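Side-chain contacts in putative amino acid binding protein (Streptococcus mutans, PDB 4C0R), which probably serves as the extracellular solute-binding protein that captures glutathione for import through the cystine ABC importer TcyBC: residues T49-T52 / S53-S56; K212-E216 / N217-E221; K226-G229 / G230-P234. All blocks are in the same frame, centred on the assembly; numbering follows the deposited sequence.

Contact 1 of 3, residues T49-T52 / S53-S56; sequences TEWT and SIFS. With CD (cadmium ion), chain H; GDS (oxidized glutathione disulfide), chain C.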
ATOM      1  N   THR A  49     -11.033  -0.508   8.951  1.00 12.18           N
ATOM      2  CA  THR A  49     -11.962  -1.521   8.529  1.00 12.16           C
ATOM      3  C   THR A  49     -11.175  -2.678   7.874  1.00 13.86           C
ATOM      4  O   THR A  49      -9.949  -2.581   7.731  1.00 12.18           O
ATOM      5  CB  THR A  49     -13.030  -0.929   7.621  1.00 14.61           C
ATOM      6  OG1 THR A  49     -14.123  -1.860   7.476  1.00 17.63           O
ATOM      7  CG2 THR A  49     -12.448  -0.597   6.261  1.00 12.86           C
ATOM      8  N   GLU A  50     -11.836  -3.753   7.493  1.00 12.81           N
ATOM      9  CA  GLU A  50     -11.132  -4.822   6.807  1.00 13.46           C
ATOM     10  C   GLU A  50     -10.770  -4.395   5.391  1.00 12.21           C
ATOM     11  O   GLU A  50     -11.475  -3.620   4.748  1.00 12.63           O
ATOM     12  CB  GLU A  50     -12.030  -6.066   6.688  1.00 16.21           C
ATOM     13  CG  GLU A  50     -12.428  -6.673   8.014  1.00 13.28           C
ATOM     14  CD  GLU A  50     -11.412  -7.619   8.636  1.00 23.01           C
ATOM     15  OE1 GLU A  50     -10.305  -7.794   8.117  1.00 23.03           O
ATOM     16  OE2 GLU A  50     -11.753  -8.188   9.678  1.00 22.56           O
ATOM     17  N   TRP A  51      -9.689  -4.978   4.871  1.00 12.05           N
ATOM     18  CA  TRP A  51      -9.254  -4.677   3.519  1.00 11.42           C
ATOM     19  C   TRP A  51     -10.376  -4.861   2.508  1.00 12.90           C
ATOM     20  O   TRP A  51     -10.636  -3.994   1.701  1.00 12.76           O
ATOM     21  CB  TRP A  51      -8.103  -5.626   3.202  1.00 12.03           C
ATOM     22  CG  TRP A  51      -7.609  -5.688   1.788  1.00 13.27           C
ATOM     23  CD1 TRP A  51      -7.666  -6.771   0.983  1.00 13.79           C
ATOM     24  CD2 TRP A  51      -6.936  -4.663   1.045  1.00 11.33           C
ATOM     25  NE1 TRP A  51      -7.097  -6.502  -0.238  1.00 15.89           N
ATOM     26  CE2 TRP A  51      -6.629  -5.207  -0.231  1.00 13.20           C
ATOM     27  CE3 TRP A  51      -6.563  -3.354   1.324  1.00 11.49           C
ATOM     28  CZ2 TRP A  51      -5.974  -4.465  -1.222  1.00 12.28           C
ATOM     29  CZ3 TRP A  51      -5.902  -2.622   0.344  1.00 14.35           C
ATOM     30  CH2 TRP A  51      -5.608  -3.201  -0.916  1.00 13.16           C
ATOM     31  N   THR A  52     -11.075  -5.982   2.574  1.00 12.73           N
ATOM     32  CA  THR A  52     -12.094  -6.220   1.546  1.00 13.65           C
ATOM     33  C   THR A  52     -13.261  -5.231   1.709  1.00 14.41           C
ATOM     34  O   THR A  52     -13.879  -4.847   0.731  1.00 14.19           O
ATOM     35  CB  THR A  52     -12.583  -7.690   1.523  1.00 18.60           C
ATOM     36  OG1 THR A  52     -13.030  -8.076   2.808  1.00 25.00           O
ATOM     37  CG2 THR A  52     -11.458  -8.589   1.110  1.00 21.49           C
ATOM     38  N   SER A  53     -13.471  -4.771   2.929  1.00 12.67           N
ATOM     39  CA  SER A  53     -14.556  -3.841   3.242  1.00 13.92           C
ATOM     40  C   SER A  53     -14.268  -2.428   2.728  1.00 14.10           C
ATOM     41  O   SER A  53     -15.195  -1.661   2.481  1.00 13.82           O
ATOM     42  CB  SER A  53     -14.820  -3.769   4.746  1.00 16.28           C
ATOM     43  OG  SER A  53     -15.332  -5.006   5.194  1.00 20.51           O
ATOM     44  N   ILE A  54     -13.004  -2.071   2.532  1.00 11.82           N
ATOM     45  CA  ILE A  54     -12.702  -0.777   1.915  1.00  9.95           C
ATOM     46  C   ILE A  54     -13.409  -0.731   0.593  1.00 13.90           C
ATOM     47  O   ILE A  54     -14.116   0.221   0.267  1.00 11.92           O
ATOM     48  CB  ILE A  54     -11.200  -0.566   1.718  1.00  8.63           C
ATOM     49  CG1 ILE A  54     -10.493  -0.406   3.050  1.00  9.84           C
ATOM     50  CG2 ILE A  54     -10.972   0.675   0.828  1.00 11.71           C
ATOM     51  CD1 ILE A  54      -8.991  -0.324   2.937  1.00 11.81           C
ATOM     52  N   PHE A  55     -13.202  -1.786  -0.190  1.00 11.53           N
ATOM     53  CA  PHE A  55     -13.718  -1.805  -1.541  1.00 11.76           C
ATOM     54  C   PHE A  55     -15.236  -1.987  -1.544  1.00 13.28           C
ATOM     55  O   PHE A  55     -15.890  -1.316  -2.304  1.00 12.22           O
ATOM     56  CB  PHE A  55     -12.980  -2.882  -2.346  1.00 14.52           C
ATOM     57  CG  PHE A  55     -11.525  -2.618  -2.442  1.00 13.19           C
ATOM     58  CD1 PHE A  55     -11.025  -1.773  -3.415  1.00 12.31           C
ATOM     59  CD2 PHE A  55     -10.653  -3.157  -1.507  1.00 13.97           C
ATOM     60  CE1 PHE A  55      -9.660  -1.498  -3.473  1.00 13.61           C
ATOM     61  CE2 PHE A  55      -9.279  -2.873  -1.556  1.00 13.61           C
ATOM     62  CZ  PHE A  55      -8.802  -2.048  -2.553  1.00 14.39           C
ATOM     63  N   SER A  56     -15.763  -2.849  -0.706  1.00 14.52           N
ATOM     64  CA  SER A  56     -17.232  -3.032  -0.761  1.00 16.93           C
ATOM     65  C   SER A  56     -17.949  -1.788  -0.226  1.00 14.91           C
ATOM     66  O   SER A  56     -19.037  -1.422  -0.679  1.00 14.88           O
ATOM     67  CB  SER A  56     -17.656  -4.303  -0.033  1.00 18.13           C
ATOM     68  OG  SER A  56     -17.335  -4.258   1.330  1.00 17.17           O
TER
HETATM   69 CD    CD H1244      -9.738  -9.137  10.184  0.74 15.44          CD
HETATM   70  CD1 GDS C 500      -6.528  -8.955   5.659  1.00 22.26           C
HETATM   71  N2  GDS C 500      -5.113  -9.026   6.046  1.00 25.51           N
HETATM   72  CA2 GDS C 500      -4.605  -7.868   6.687  1.00 24.92           C
HETATM   73  C2  GDS C 500      -4.790  -7.711   8.155  1.00 20.30           C
HETATM   74  O2  GDS C 500      -4.764  -6.579   8.684  1.00 21.41           O
HETATM   75  CB2 GDS C 500      -3.912  -6.759   5.992  1.00 19.86           C
HETATM   76  SG2 GDS C 500      -3.589  -7.094   4.275  1.00 15.74           S
HETATM   77  N3  GDS C 500      -5.002  -8.913   8.934  1.00 19.10           N
HETATM   78  CA3 GDS C 500      -5.280  -8.806  10.365  1.00 19.40           C
HETATM   79  C3  GDS C 500      -6.778  -9.089  10.459  1.00 20.60           C
HETATM   80  OE3 GDS C 500      -7.260  -9.744  11.436  1.00 26.99           O
HETATM   81  OE4 GDS C 500      -7.589  -8.698   9.571  1.00 20.30           O
HETATM   82  N4  GDS C 500      -1.067  -6.158   2.461  1.00  8.07           N
HETATM   83  CA4 GDS C 500      -0.185  -7.216   2.893  1.00 11.90           C
HETATM   84  C4  GDS C 500      -0.177  -8.322   1.896  1.00  9.93           C
HETATM   85  OE5 GDS C 500      -0.520  -8.128   0.689  1.00  9.83           O
HETATM   86  OE6 GDS C 500       0.248  -9.442   2.294  1.00 10.82           O
HETATM   87  C5  GDS C 500      -1.274  -5.044   3.333  1.00  9.18           C
HETATM   88  O5  GDS C 500      -0.673  -4.984   4.405  1.00  9.95           O
HETATM   89  CA5 GDS C 500      -2.286  -4.101   2.860  1.00  9.91           C
HETATM   90  N5  GDS C 500      -2.380  -3.833   1.484  1.00  8.97           N
HETATM   91  CB5 GDS C 500      -3.554  -4.129   3.648  1.00 11.40           C
HETATM   92  SG5 GDS C 500      -4.488  -5.620   3.205  1.00 11.80           S
HETATM   93  CA6 GDS C 500      -0.670  -3.374  -2.895  1.00  7.83           C
HETATM   94  C6  GDS C 500      -2.068  -3.269  -3.483  1.00  8.79           C
HETATM   95  OE7 GDS C 500      -2.770  -4.314  -3.559  1.00  8.21           O
HETATM   96  OE8 GDS C 500      -2.524  -2.166  -3.870  1.00  8.94           O
HETATM   97  N6  GDS C 500       0.007  -2.086  -3.137  1.00  7.79           N
HETATM   98  CB6 GDS C 500      -0.717  -3.720  -1.451  1.00  8.40           C
HETATM   99  CG6 GDS C 500      -1.802  -2.871  -0.751  1.00  9.54           C
HETATM  100  CD6 GDS C 500      -1.557  -2.989   0.738  1.00  7.63           C
HETATM  101  O6  GDS C 500      -0.691  -2.371   1.375  1.00  7.04           O
HETATM  102  O   HOH W   1     -15.347  -4.382   8.163  1.00 36.73           O
HETATM  103  O   HOH W   2     -15.537  -7.566   4.046  1.00 35.64           O

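Contact 2 of 3, residues K212-E216 / N217-E221; sequences KKLYE and NGTLE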
ATOM      1  N   LYS A 212      -1.406  18.844  -5.583  1.00  7.52           N
ATOM      2  CA  LYS A 212      -0.497  19.603  -6.488  1.00  9.83           C
ATOM      3  C   LYS A 212       0.087  20.726  -5.683  1.00 11.04           C
ATOM      4  O   LYS A 212       1.285  20.986  -5.738  1.00 11.90           O
ATOM      5  CB  LYS A 212      -1.241  20.131  -7.688  1.00 19.91           C
ATOM      6  CG  LYS A 212      -0.336  21.010  -8.580  1.00 19.91           C
ATOM      7  N   LYS A 213      -0.727  21.378  -4.872  1.00 10.20           N
ATOM      8  CA  LYS A 213      -0.250  22.489  -4.060  1.00  9.97           C
ATOM      9  C   LYS A 213       0.804  22.030  -3.044  1.00 11.84           C
ATOM     10  O   LYS A 213       1.855  22.660  -2.874  1.00 13.98           O
ATOM     11  CB  LYS A 213      -1.413  23.214  -3.391  1.00 11.39           C
ATOM     12  CG  LYS A 213      -1.011  24.326  -2.482  1.00 12.32           C
ATOM     13  CD  LYS A 213      -2.220  25.037  -1.930  1.00 15.03           C
ATOM     14  CE  LYS A 213      -1.823  26.233  -1.033  1.00 19.26           C
ATOM     15  NZ  LYS A 213      -3.039  26.849  -0.411  1.00 25.40           N
ATOM     16  N   LEU A 214       0.526  20.894  -2.393  1.00 10.32           N
ATOM     17  CA  LEU A 214       1.393  20.368  -1.365  1.00 11.04           C
ATOM     18  C   LEU A 214       2.683  19.804  -1.953  1.00 11.45           C
ATOM     19  O   LEU A 214       3.731  19.803  -1.288  1.00 12.33           O
ATOM     20  CB  LEU A 214       0.663  19.347  -0.513  1.00  8.57           C
ATOM     21  CG  LEU A 214      -0.534  19.879   0.282  1.00 10.06           C
ATOM     22  CD1 LEU A 214      -1.200  18.665   0.908  1.00 14.19           C
ATOM     23  CD2 LEU A 214      -0.152  20.925   1.304  1.00 15.09           C
ATOM     24  N   TYR A 215       2.595  19.310  -3.183  1.00 10.72           N
ATOM     25  CA  TYR A 215       3.771  18.838  -3.890  1.00 12.29           C
ATOM     26  C   TYR A 215       4.666  20.035  -4.184  1.00 13.33           C
ATOM     27  O   TYR A 215       5.854  20.024  -3.869  1.00 13.26           O
ATOM     28  CB  TYR A 215       3.353  18.171  -5.201  1.00 11.21           C
ATOM     29  CG  TYR A 215       4.498  17.527  -5.945  1.00 16.95           C
ATOM     30  CD1 TYR A 215       5.338  18.275  -6.757  1.00 21.21           C
ATOM     31  CD2 TYR A 215       4.695  16.163  -5.870  1.00 20.96           C
ATOM     32  CE1 TYR A 215       6.395  17.647  -7.429  1.00 22.71           C
ATOM     33  CE2 TYR A 215       5.716  15.543  -6.541  1.00 21.45           C
ATOM     34  CZ  TYR A 215       6.560  16.297  -7.292  1.00 22.73           C
ATOM     35  OH  TYR A 215       7.559  15.655  -7.962  1.00 29.21           O
ATOM     36  N   GLU A 216       4.059  21.067  -4.738  1.00 13.77           N
ATOM     37  CA  GLU A 216       4.814  22.241  -5.224  1.00 16.57           C
ATOM     38  C   GLU A 216       5.459  23.012  -4.089  1.00 16.48           C
ATOM     39  O   GLU A 216       6.537  23.595  -4.270  1.00 20.43           O
ATOM     40  CB  GLU A 216       3.937  23.148  -6.118  1.00 15.48           C
ATOM     41  CG  GLU A 216       3.620  22.539  -7.475  1.00 21.19           C
ATOM     42  CD  GLU A 216       2.824  23.457  -8.405  1.00 30.66           C
ATOM     43  OE1 GLU A 216       2.459  24.590  -8.000  1.00 35.81           O
ATOM     44  OE2 GLU A 216       2.554  23.032  -9.546  1.00 34.64           O
ATOM     45  N   ASN A 217       4.839  23.042  -2.915  1.00 13.29           N
ATOM     46  CA  ASN A 217       5.347  23.892  -1.863  1.00 17.49           C
ATOM     47  C   ASN A 217       6.208  23.195  -0.844  1.00 14.85           C
ATOM     48  O   ASN A 217       6.599  23.798   0.166  1.00 18.85           O
ATOM     49  CB  ASN A 217       4.239  24.729  -1.203  1.00 14.69           C
ATOM     50  CG  ASN A 217       3.329  23.941  -0.273  1.00 15.41           C
ATOM     51  OD1 ASN A 217       3.589  22.791   0.109  1.00 15.15           O
ATOM     52  ND2 ASN A 217       2.216  24.580   0.109  1.00 18.69           N
ATOM     53  N   GLY A 218       6.504  21.914  -1.106  1.00 15.64           N
ATOM     54  CA  GLY A 218       7.414  21.164  -0.278  1.00 15.53           C
ATOM     55  C   GLY A 218       6.777  20.358   0.829  1.00 12.34           C
ATOM     56  O   GLY A 218       7.445  19.581   1.533  1.00 13.95           O
ATOM     57  N   THR A 219       5.463  20.539   1.061  1.00 13.23           N
ATOM     58  CA  THR A 219       4.828  19.837   2.165  1.00 11.44           C
ATOM     59  C   THR A 219       4.776  18.308   1.973  1.00 10.36           C
ATOM     60  O   THR A 219       4.950  17.543   2.888  1.00 10.87           O
ATOM     61  CB  THR A 219       3.415  20.397   2.408  1.00 16.21           C
ATOM     62  OG1 THR A 219       3.512  21.792   2.728  1.00 17.79           O
ATOM     63  CG2 THR A 219       2.752  19.701   3.565  1.00 17.34           C
ATOM     64  N   LEU A 220       4.473  17.876   0.752  1.00 13.29           N
ATOM     65  CA  LEU A 220       4.373  16.459   0.497  1.00 10.53           C
ATOM     66  C   LEU A 220       5.720  15.767   0.752  1.00 11.37           C
ATOM     67  O   LEU A 220       5.816  14.703   1.341  1.00  9.14           O
ATOM     68  CB  LEU A 220       3.873  16.168  -0.914  1.00 12.81           C
ATOM     69  CG  LEU A 220       3.138  14.935  -1.145  1.00 14.67           C
ATOM     70  CD1 LEU A 220       1.872  14.884  -0.190  1.00 11.42           C
ATOM     71  CD2 LEU A 220       2.723  14.956  -2.629  1.00 15.20           C
ATOM     72  N   GLU A 221       6.791  16.433   0.320  1.00 10.96           N
ATOM     73  CA  GLU A 221       8.124  15.887   0.570  1.00 11.66           C
ATOM     74  C   GLU A 221       8.402  15.811   2.081  1.00  9.90           C
ATOM     75  O   GLU A 221       8.984  14.858   2.564  1.00  9.89           O
ATOM     76  CB  GLU A 221       9.195  16.734  -0.098  1.00 13.09           C
ATOM     77  CG  GLU A 221      10.591  16.410   0.414  1.00 20.41           C
ATOM     78  CD  GLU A 221      11.658  16.576  -0.633  1.00 28.74           C
ATOM     79  OE1 GLU A 221      11.558  17.549  -1.409  1.00 31.29           O
ATOM     80  OE2 GLU A 221      12.580  15.714  -0.680  1.00 29.21           O
TER
HETATM   81  O   HOH W   3       6.840  18.393  -1.818  1.00 14.24           O

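Contact 3 of 3, residues K226-G229 / G230-P234; sequences KYLG and GSYLP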
ATOM      1  N   LYS A 226       9.061  12.397   6.846  1.00 10.35           N
ATOM      2  CA  LYS A 226       8.660  12.220   8.238  1.00 13.20           C
ATOM      3  C   LYS A 226       8.050  10.865   8.504  1.00 14.41           C
ATOM      4  O   LYS A 226       8.392  10.186   9.474  1.00 15.39           O
ATOM      5  CB  LYS A 226       7.660  13.281   8.652  1.00 14.99           C
ATOM      6  CG  LYS A 226       7.209  13.206  10.121  1.00 16.68           C
ATOM      7  CD  LYS A 226       6.386  14.436  10.486  1.00 21.77           C
ATOM      8  CE  LYS A 226       6.061  14.496  11.992  1.00 31.26           C
ATOM      9  NZ  LYS A 226       6.483  13.275  12.721  1.00 35.71           N
ATOM     10  N   TYR A 227       7.119  10.476   7.625  1.00 11.69           N
ATOM     11  CA  TYR A 227       6.395   9.231   7.803  1.00 13.03           C
ATOM     12  C   TYR A 227       6.959   8.031   7.042  1.00 14.74           C
ATOM     13  O   TYR A 227       6.950   6.905   7.584  1.00 17.55           O
ATOM     14  CB  TYR A 227       4.865   9.444   7.579  1.00 14.48           C
ATOM     15  CG  TYR A 227       4.289  10.451   8.574  1.00 13.73           C
ATOM     16  CD1 TYR A 227       4.021  10.085   9.926  1.00 17.88           C
ATOM     17  CD2 TYR A 227       4.040  11.723   8.217  1.00 15.46           C
ATOM     18  CE1 TYR A 227       3.539  11.011  10.832  1.00 18.08           C
ATOM     19  CE2 TYR A 227       3.563  12.655   9.103  1.00 17.79           C
ATOM     20  CZ  TYR A 227       3.324  12.311  10.418  1.00 19.20           C
ATOM     21  OH  TYR A 227       2.845  13.321  11.259  1.00 24.54           O
ATOM     22  N   LEU A 228       7.492   8.231   5.836  1.00 11.76           N
ATOM     23  CA  LEU A 228       8.063   7.151   5.041  1.00 12.90           C
ATOM     24  C   LEU A 228       9.549   6.905   5.271  1.00 15.57           C
ATOM     25  O   LEU A 228      10.050   5.858   4.949  1.00 16.63           O
ATOM     26  CB  LEU A 228       7.823   7.330   3.526  1.00  9.56           C
ATOM     27  CG  LEU A 228       6.344   7.462   3.242  1.00  8.87           C
ATOM     28  CD1 LEU A 228       6.211   7.693   1.764  1.00  8.46           C
ATOM     29  CD2 LEU A 228       5.576   6.243   3.698  1.00 11.09           C
ATOM     30  N   GLY A 229      10.246   7.905   5.804  1.00 13.64           N
ATOM     31  CA  GLY A 229      11.670   7.796   6.100  1.00 16.44           C
ATOM     32  C   GLY A 229      12.615   8.159   4.964  1.00 17.35           C
ATOM     33  O   GLY A 229      13.811   7.870   4.997  1.00 19.59           O
ATOM     34  N   GLY A 230      12.094   8.819   3.941  1.00 13.70           N
ATOM     35  CA  GLY A 230      12.863   9.249   2.805  1.00 12.27           C
ATOM     36  C   GLY A 230      11.978   9.973   1.829  1.00 12.11           C
ATOM     37  O   GLY A 230      10.796  10.168   2.125  1.00 12.88           O
ATOM     38  N   SER A 231      12.560  10.438   0.727  1.00 13.33           N
ATOM     39  CA  SER A 231      11.851  11.195  -0.264  1.00 13.13           C
ATOM     40  C   SER A 231      11.432  10.248  -1.381  1.00 12.16           C
ATOM     41  O   SER A 231      12.247   9.825  -2.212  1.00 14.78           O
ATOM     42  CB  SER A 231      12.760  12.313  -0.787  1.00 20.10           C
ATOM     43  OG  SER A 231      12.011  13.239  -1.553  1.00 25.72           O
ATOM     44  N   TYR A 232      10.140   9.880  -1.373  1.00 10.79           N
ATOM     45  CA  TYR A 232       9.615   8.873  -2.271  1.00  9.38           C
ATOM     46  C   TYR A 232       8.425   9.404  -3.056  1.00 11.01           C
ATOM     47  O   TYR A 232       7.465   8.683  -3.288  1.00 13.00           O
ATOM     48  CB  TYR A 232       9.212   7.623  -1.488  1.00 10.84           C
ATOM     49  CG  TYR A 232      10.311   7.074  -0.583  1.00 13.10           C
ATOM     50  CD1 TYR A 232      11.562   6.777  -1.082  1.00 20.71           C
ATOM     51  CD2 TYR A 232      10.096   6.914   0.758  1.00 12.84           C
ATOM     52  CE1 TYR A 232      12.565   6.257  -0.217  1.00 22.55           C
ATOM     53  CE2 TYR A 232      11.067   6.402   1.599  1.00 14.77           C
ATOM     54  CZ  TYR A 232      12.286   6.089   1.103  1.00 21.46           C
ATOM     55  OH  TYR A 232      13.234   5.599   2.019  1.00 24.49           O
ATOM     56  N   LEU A 233       8.480  10.628  -3.506  1.00 10.35           N
ATOM     57  CA  LEU A 233       7.364  11.190  -4.257  1.00 10.56           C
ATOM     58  C   LEU A 233       7.344  10.711  -5.693  1.00 10.78           C
ATOM     59  O   LEU A 233       8.377  10.328  -6.290  1.00 10.58           O
ATOM     60  CB  LEU A 233       7.391  12.708  -4.249  1.00 11.89           C
ATOM     61  CG  LEU A 233       7.332  13.354  -2.845  1.00 13.72           C
ATOM     62  CD1 LEU A 233       7.245  14.857  -3.028  1.00 15.14           C
ATOM     63  CD2 LEU A 233       6.176  12.858  -2.033  1.00 12.74           C
ATOM     64  N   PRO A 234       6.174  10.767  -6.285  1.00  9.05           N
ATOM     65  CA  PRO A 234       6.072  10.492  -7.705  1.00  9.17           C
ATOM     66  C   PRO A 234       6.839  11.556  -8.523  1.00 10.14           C
ATOM     67  O   PRO A 234       7.169  12.639  -8.037  1.00 11.35           O
ATOM     68  CB  PRO A 234       4.564  10.607  -7.988  1.00 10.00           C
ATOM     69  CG  PRO A 234       3.894  10.529  -6.630  1.00  8.73           C
ATOM     70  CD  PRO A 234       4.890  11.208  -5.705  1.00  8.70           C
TER
HETATM   71  O   HOH W   4      12.353   4.429   4.285  1.00 20.53           O

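Contact 1 of 3, residues T49-T52 / S53-S56
The backbone turns into helix 51-59 with I54 N bonded to E50 O at 3.1 Å and S56 N to T52 O at 3.1 Å. W51 and F55, one helical turn apart, form a T-shaped pair: the edge of F55, led by CE2, points at the six-membered ring of W51, centroids 4.9 Å apart and planes at 80°. With CG anti to the backbone N (chi1 170°), W51 swings its indole out toward the bound oxidized glutathione disulfide. F55 CE2 then lies over one face and SG5 of the ligand over the opposite one, SG5 being 3.4 Å from W51 CD2. R76 of helix 74-77 touches both aromatic side chains. I54 CG1 packs against T49 CG2. On the polar side, one water joins T49 OG1 to S53 OG and a second joins T52 OG1 to S53 OG; T49 OG1 is also hydrogen-bonded to Y63 OH. The bend of E50 at chi2 (-83°) turns its carboxylate toward a cadmium ion, which it chelates through OE1 at 2.5 Å and OE2 at 2.3 Å. Ligand OE4 binds the same metal, so E50 meets the glutathione disulfide through cadmium. E50 and W51 therefore place the start of this helix in the ligand pocket of a family 3 solute-binding protein.

Contact 2 of 3, residues K212-E216 / N217-E221
Backbone bonds carry much of the turn between K212-E216 and N217-E221. N217 N donates to K213 O at 3.0 Å as helix 201-216 ends, and G218 N makes a weak, long bond to Y215 O. L220 N meets L214 O at 2.9 Å in a nearly straight bond (171°), although it comes in well above the carbonyl plane, tying the first turn of helix 219-228 back to the preceding helix. A water adds another link, donating to Y215 O and accepting from E221 N. Among side-chain bonds, N217 OD1 is gripped twice by T219: the backbone N donates at 3.1 Å, with the donor tilted slightly from the amide plane, and OG1 donates at 2.8 Å from above that plane. The chi1 of 74° sets the N217 amide between its own backbone N and carbonyl carbon, over K213 O, and the two T219 bonds help to fix its rotation. Apolar contacts are few: L214 CD2 lies 3.8 Å from T219 CB, and L220 CD2 approaches the edge of the Y215 ring, 4.0 Å from CD2. Helix 27-36 packs here, V31 and Y27 touching L220, while Y215 OH is hydrogen-bonded to P234 O. G218 has positive phi (93°), as a glycine readily does. The arrangement is an Asx turn at N217, with G218 at the N-cap position, forming a tight helix-to-helix corner between the last two helices of the chain.

Contact 3 of 3, residues K226-G229 / G230-P234
The one apolar contact between K226-G229 and G230-P234 is made by L228 and Y232. L228 CB lies 3.6 Å from Y232 CD2, and the leucine's CD1 reaches the same ring carbon at 4.1 Å, so the side chain borders one side of the phenol. Both residues have CG anti to the carbonyl carbon; at Y232 (chi1 -53°) this swings the ring back over the turn toward the helix end. I165 of helix 164-173 touches both side chains, and P15, F16 and Y27 pack on L228.

L228 O meets the edge of the same ring, in plane, 3.5 Å from Y232 CE2. The polar link is a water, which donates to L228 O at 2.8 Å and is hydrogen-bonded to Y232 OH at 2.7 Å, bridging the carbonyl at the end of helix 219-228 to the phenol oxygen.

In the backbone between them, G229 ends the helix and G230 follows, extended. G229 is the first residue to leave helical angles and has positive phi (88°), the conformation found in many helix C-terminal stops. G230 C lies over one face of the Y232 ring, so the ring folds back across its own turn; with no side chain on G230, the phenol lies close over the backbone there.

Hydrogen bonds tie the loop back to helix 219-228: S224 OG is bonded to both G230 O and Y232 N, and S231 OG to E221 OE2. A backbone bond between Y232 and S88 joins the turn to strand 81-96.

Overall arrangement
Along the chain the contacts come in series: contact 1 at the start of helix 51-59, contact 2 at the corner between helices 201-216 and 219-228, and contact 3 where helix 219-228 ends. Contacts 2 and 3 share that last helix, with centres about 12 Å apart, and they touch through hydrogen bonds and the packing of L220 on L233. Contact 1 stands apart, its centre about 29 Å from that of contact 2 and about 26 Å from that of contact 3, on the opposite side of the chain's centre from contact 3. Contact 1 meets the bound glutathione disulfide directly, whereas contacts 2 and 3 lie at the C-terminal end of the chain, around helix 219-228.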